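Local coordinates for walker-Type ATPase (Pyrococcus abyssi, PDB 2QEN), which probably binds and hydrolyses ATP as a Walker-type P-loop ATPase of still undefined biological role, held here with ADP and magnesium, at residues R114-E125 against L154-L165. The protein carries 1 engineered substitution. Sequence-based numbering, arbitrary orientation.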
# COMPACT_ATOMS: atom_id res chain seq x y z
N ARG A 114 -5.97 20.43 13.10
CA ARG A 114 -6.24 20.12 14.49
C ARG A 114 -7.73 20.25 14.86
O ARG A 114 -8.27 19.39 15.55
CB ARG A 114 -5.41 21.04 15.37
CG ARG A 114 -5.10 20.49 16.72
CD ARG A 114 -3.65 20.75 17.06
NE ARG A 114 -3.52 21.03 18.48
CZ ARG A 114 -2.38 21.01 19.16
NH1 ARG A 114 -1.23 20.71 18.58
NH2 ARG A 114 -2.42 21.28 20.45
N GLU A 115 -8.36 21.32 14.37
CA GLU A 115 -9.80 21.60 14.46
C GLU A 115 -10.63 20.42 13.94
O GLU A 115 -11.53 19.94 14.63
CB GLU A 115 -10.10 22.83 13.60
CG GLU A 115 -11.35 23.61 13.89
CD GLU A 115 -11.42 24.92 13.06
OE1 GLU A 115 -10.46 25.23 12.30
OE2 GLU A 115 -12.44 25.64 13.18
N VAL A 116 -10.29 19.95 12.74
CA VAL A 116 -10.94 18.82 12.08
C VAL A 116 -10.79 17.53 12.89
O VAL A 116 -11.76 16.79 13.09
CB VAL A 116 -10.37 18.61 10.64
CG1 VAL A 116 -10.83 17.25 10.04
CG2 VAL A 116 -10.74 19.80 9.73
N PHE A 117 -9.57 17.27 13.35
CA PHE A 117 -9.28 16.05 14.10
C PHE A 117 -9.96 16.00 15.47
O PHE A 117 -10.39 14.93 15.90
CB PHE A 117 -7.77 15.78 14.16
CG PHE A 117 -7.25 15.04 12.94
CD1 PHE A 117 -7.57 15.49 11.64
CD2 PHE A 117 -6.49 13.89 13.07
CE1 PHE A 117 -7.10 14.79 10.50
CE2 PHE A 117 -6.02 13.19 11.92
CZ PHE A 117 -6.34 13.64 10.65
N ARG A 118 -10.08 17.15 16.13
CA ARG A 118 -10.81 17.27 17.39
C ARG A 118 -12.30 16.92 17.24
O ARG A 118 -12.84 16.18 18.05
CB ARG A 118 -10.66 18.68 18.00
CG ARG A 118 -9.28 18.96 18.59
CD ARG A 118 -9.28 20.26 19.40
NE ARG A 118 -9.27 21.43 18.51
CZ ARG A 118 -8.21 22.21 18.29
NH1 ARG A 118 -7.06 21.96 18.92
NH2 ARG A 118 -8.30 23.24 17.45
N GLU A 119 -12.95 17.46 16.22
CA GLU A 119 -14.33 17.09 15.89
C GLU A 119 -14.51 15.58 15.61
O GLU A 119 -15.50 14.99 16.02
CB GLU A 119 -14.86 17.92 14.73
CG GLU A 119 -15.13 19.38 15.08
CD GLU A 119 -15.62 20.21 13.89
OE1 GLU A 119 -16.49 19.72 13.13
OE2 GLU A 119 -15.14 21.36 13.72
N LEU A 120 -13.55 14.97 14.91
CA LEU A 120 -13.59 13.53 14.63
C LEU A 120 -13.41 12.68 15.88
O LEU A 120 -14.01 11.61 15.99
CB LEU A 120 -12.55 13.14 13.58
CG LEU A 120 -12.76 13.65 12.16
CD1 LEU A 120 -11.60 13.20 11.27
CD2 LEU A 120 -14.10 13.19 11.60
N ASN A 121 -12.58 13.15 16.81
CA ASN A 121 -12.42 12.54 18.13
C ASN A 121 -13.70 12.65 18.98
O ASN A 121 -14.05 11.71 19.70
CB ASN A 121 -11.23 13.15 18.87
CG ASN A 121 -10.95 12.46 20.20
OD1 ASN A 121 -10.45 11.34 20.24
ND2 ASN A 121 -11.28 13.13 21.31
N ASP A 122 -14.39 13.80 18.90
CA ASP A 122 -15.71 14.00 19.54
C ASP A 122 -16.72 12.98 19.02
O ASP A 122 -17.55 12.46 19.77
CB ASP A 122 -16.26 15.41 19.25
CG ASP A 122 -15.51 16.51 19.97
OD1 ASP A 122 -14.66 16.21 20.85
OD2 ASP A 122 -15.76 17.70 19.66
N LEU A 123 -16.63 12.69 17.72
CA LEU A 123 -17.47 11.69 17.08
C LEU A 123 -17.09 10.29 17.60
O LEU A 123 -17.97 9.46 17.89
CB LEU A 123 -17.34 11.82 15.56
CG LEU A 123 -18.04 10.88 14.58
CD1 LEU A 123 -19.53 10.83 14.87
CD2 LEU A 123 -17.78 11.35 13.14
N GLY A 124 -15.78 10.06 17.74
CA GLY A 124 -15.24 8.84 18.33
C GLY A 124 -15.75 8.57 19.73
O GLY A 124 -15.97 7.42 20.11
N GLU A 125 -15.93 9.64 20.51
CA GLU A 125 -16.44 9.56 21.88
C GLU A 125 -17.82 8.94 21.95
O GLU A 125 -18.13 8.23 22.91
CB GLU A 125 -16.49 10.94 22.53
CG GLU A 125 -15.22 11.32 23.24
CD GLU A 125 -15.22 12.76 23.73
OE1 GLU A 125 -16.30 13.34 23.98
OE2 GLU A 125 -14.10 13.31 23.87
N LEU A 154 0.59 16.84 13.85
CA LEU A 154 -0.81 16.46 13.98
C LEU A 154 -0.96 15.06 14.55
O LEU A 154 -1.78 14.84 15.43
CB LEU A 154 -1.54 16.57 12.63
CG LEU A 154 -3.00 16.11 12.53
CD1 LEU A 154 -3.97 16.99 13.35
CD2 LEU A 154 -3.42 16.07 11.09
N PHE A 155 -0.17 14.11 14.02
CA PHE A 155 -0.18 12.71 14.50
C PHE A 155 0.26 12.58 15.98
O PHE A 155 -0.28 11.75 16.71
CB PHE A 155 0.69 11.80 13.63
CG PHE A 155 0.25 11.68 12.19
CD1 PHE A 155 -1.08 11.87 11.81
CD2 PHE A 155 1.18 11.35 11.19
CE1 PHE A 155 -1.47 11.75 10.47
CE2 PHE A 155 0.80 11.21 9.86
CZ PHE A 155 -0.51 11.41 9.49
N ALA A 156 1.24 13.38 16.39
CA ALA A 156 1.72 13.39 17.78
C ALA A 156 0.62 13.90 18.70
O ALA A 156 0.43 13.39 19.79
CB ALA A 156 2.94 14.27 17.91
N TYR A 157 -0.11 14.90 18.23
CA TYR A 157 -1.24 15.46 18.97
C TYR A 157 -2.38 14.44 19.11
O TYR A 157 -2.87 14.21 20.21
CB TYR A 157 -1.74 16.74 18.31
CG TYR A 157 -3.01 17.27 18.93
CD1 TYR A 157 -3.01 17.83 20.21
CD2 TYR A 157 -4.19 17.22 18.23
CE1 TYR A 157 -4.17 18.31 20.77
CE2 TYR A 157 -5.35 17.71 18.78
CZ TYR A 157 -5.33 18.25 20.03
OH TYR A 157 -6.51 18.72 20.54
N ALA A 158 -2.78 13.81 18.01
CA ALA A 158 -3.74 12.71 18.09
C ALA A 158 -3.28 11.59 19.06
O ALA A 158 -4.07 11.11 19.88
CB ALA A 158 -4.01 12.15 16.70
N TYR A 159 -2.01 11.21 18.97
CA TYR A 159 -1.43 10.15 19.80
C TYR A 159 -1.62 10.44 21.28
O TYR A 159 -2.10 9.59 22.03
CB TYR A 159 0.08 10.00 19.50
CG TYR A 159 0.69 8.69 19.95
CD1 TYR A 159 0.98 8.46 21.30
CD2 TYR A 159 1.00 7.70 19.02
CE1 TYR A 159 1.54 7.24 21.71
CE2 TYR A 159 1.56 6.49 19.41
CZ TYR A 159 1.82 6.27 20.76
OH TYR A 159 2.37 5.08 21.16
N ASP A 160 -1.26 11.65 21.69
CA ASP A 160 -1.24 12.02 23.10
C ASP A 160 -2.61 12.41 23.65
O ASP A 160 -2.90 12.16 24.82
CB ASP A 160 -0.29 13.19 23.33
CG ASP A 160 1.16 12.86 23.03
OD1 ASP A 160 1.57 11.68 23.10
OD2 ASP A 160 1.92 13.81 22.75
N SER A 161 -3.44 13.05 22.82
CA SER A 161 -4.59 13.82 23.32
C SER A 161 -5.96 13.46 22.77
O SER A 161 -6.96 13.97 23.25
CB SER A 161 -4.36 15.30 23.07
OG SER A 161 -3.11 15.69 23.59
N LEU A 162 -6.01 12.61 21.74
CA LEU A 162 -7.29 12.22 21.15
C LEU A 162 -7.53 10.70 21.30
O LEU A 162 -7.37 9.94 20.34
CB LEU A 162 -7.38 12.72 19.68
CG LEU A 162 -7.17 14.24 19.45
CD1 LEU A 162 -7.10 14.59 17.96
CD2 LEU A 162 -8.22 15.13 20.17
N PRO A 163 -7.91 10.26 22.52
CA PRO A 163 -8.03 8.82 22.83
C PRO A 163 -9.15 8.08 22.09
O PRO A 163 -9.12 6.85 22.02
CB PRO A 163 -8.29 8.79 24.34
CG PRO A 163 -8.83 10.15 24.67
CD PRO A 163 -8.18 11.10 23.71
N ASN A 164 -10.13 8.79 21.56
CA ASN A 164 -11.17 8.12 20.78
C ASN A 164 -10.92 8.18 19.29
O ASN A 164 -11.83 8.01 18.48
CB ASN A 164 -12.53 8.71 21.15
CG ASN A 164 -12.84 8.49 22.60
OD1 ASN A 164 -12.46 9.28 23.45
ND2 ASN A 164 -13.54 7.41 22.89
N LEU A 165 -9.67 8.42 18.93
CA LEU A 165 -9.29 8.54 17.55
C LEU A 165 -8.11 7.61 17.27
O LEU A 165 -7.12 7.62 18.01
CB LEU A 165 -8.95 9.99 17.24
CG LEU A 165 -8.94 10.43 15.77
CD1 LEU A 165 -10.36 10.42 15.20
CD2 LEU A 165 -8.31 11.83 15.67
O HOH W 1 -11.63 11.87 23.92
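Arg114 lays its guanidinium flat over one face of the Tyr157 ring, the planes only 12° apart and CZ 3.7 Å from the ring centroid, a cation-pi stack between two neighbouring helices of the P-loop ATPase fold. Helices 113-127 and 149-161 run side by side at 29°, each preceding a strand of the parallel sheet, and here the pair buries an apolar side against the sheet and keeps a polar rim. CG of Arg114 stands anti to the backbone nitrogen (chi1 -154°), and bends at chi2 and chi3 then carry the chain across the ring, with CD adding a CH-pi contact. One turn on, Phe117 takes Leu154 CD2 over the centre of its ring, 3.8 Å above the plane, while Leu165 CD2 approaches obliquely and Leu162 CD1 meets Phe117 CB; Val132 and Phe134 of strand 130-135 and Ile167 of strand 165-171 continue this core. Arg118 passes its CG and CD along the rim of Tyr157, its CD 3.4 Å from Tyr157 OH. An alanine in place of Tyr157 would probably leave the Arg114 guanidinium without its stacking surface and free to swing, and strip Arg118 of its aromatic neighbour. Leu120 rests CB against Leu165 CD1. Asn121, buried, packs its CG against Leu162 CB and turns OD1 into the turn formed by Leu162 to Leu165, where it accepts a weak, bent bond from Asn164 N (2.9 Å). Gly124 lets the two backbones close in, its CA 3.5 Å from Asn164 O, where any CB would clash. Asn164 ND2 bonds back to Gly128 O, while its OD1 accepts from a water that also donates to Glu125 OE2 and accepts a hydrogen bond from Asn121 ND2, 2.9 Å from the water oxygen.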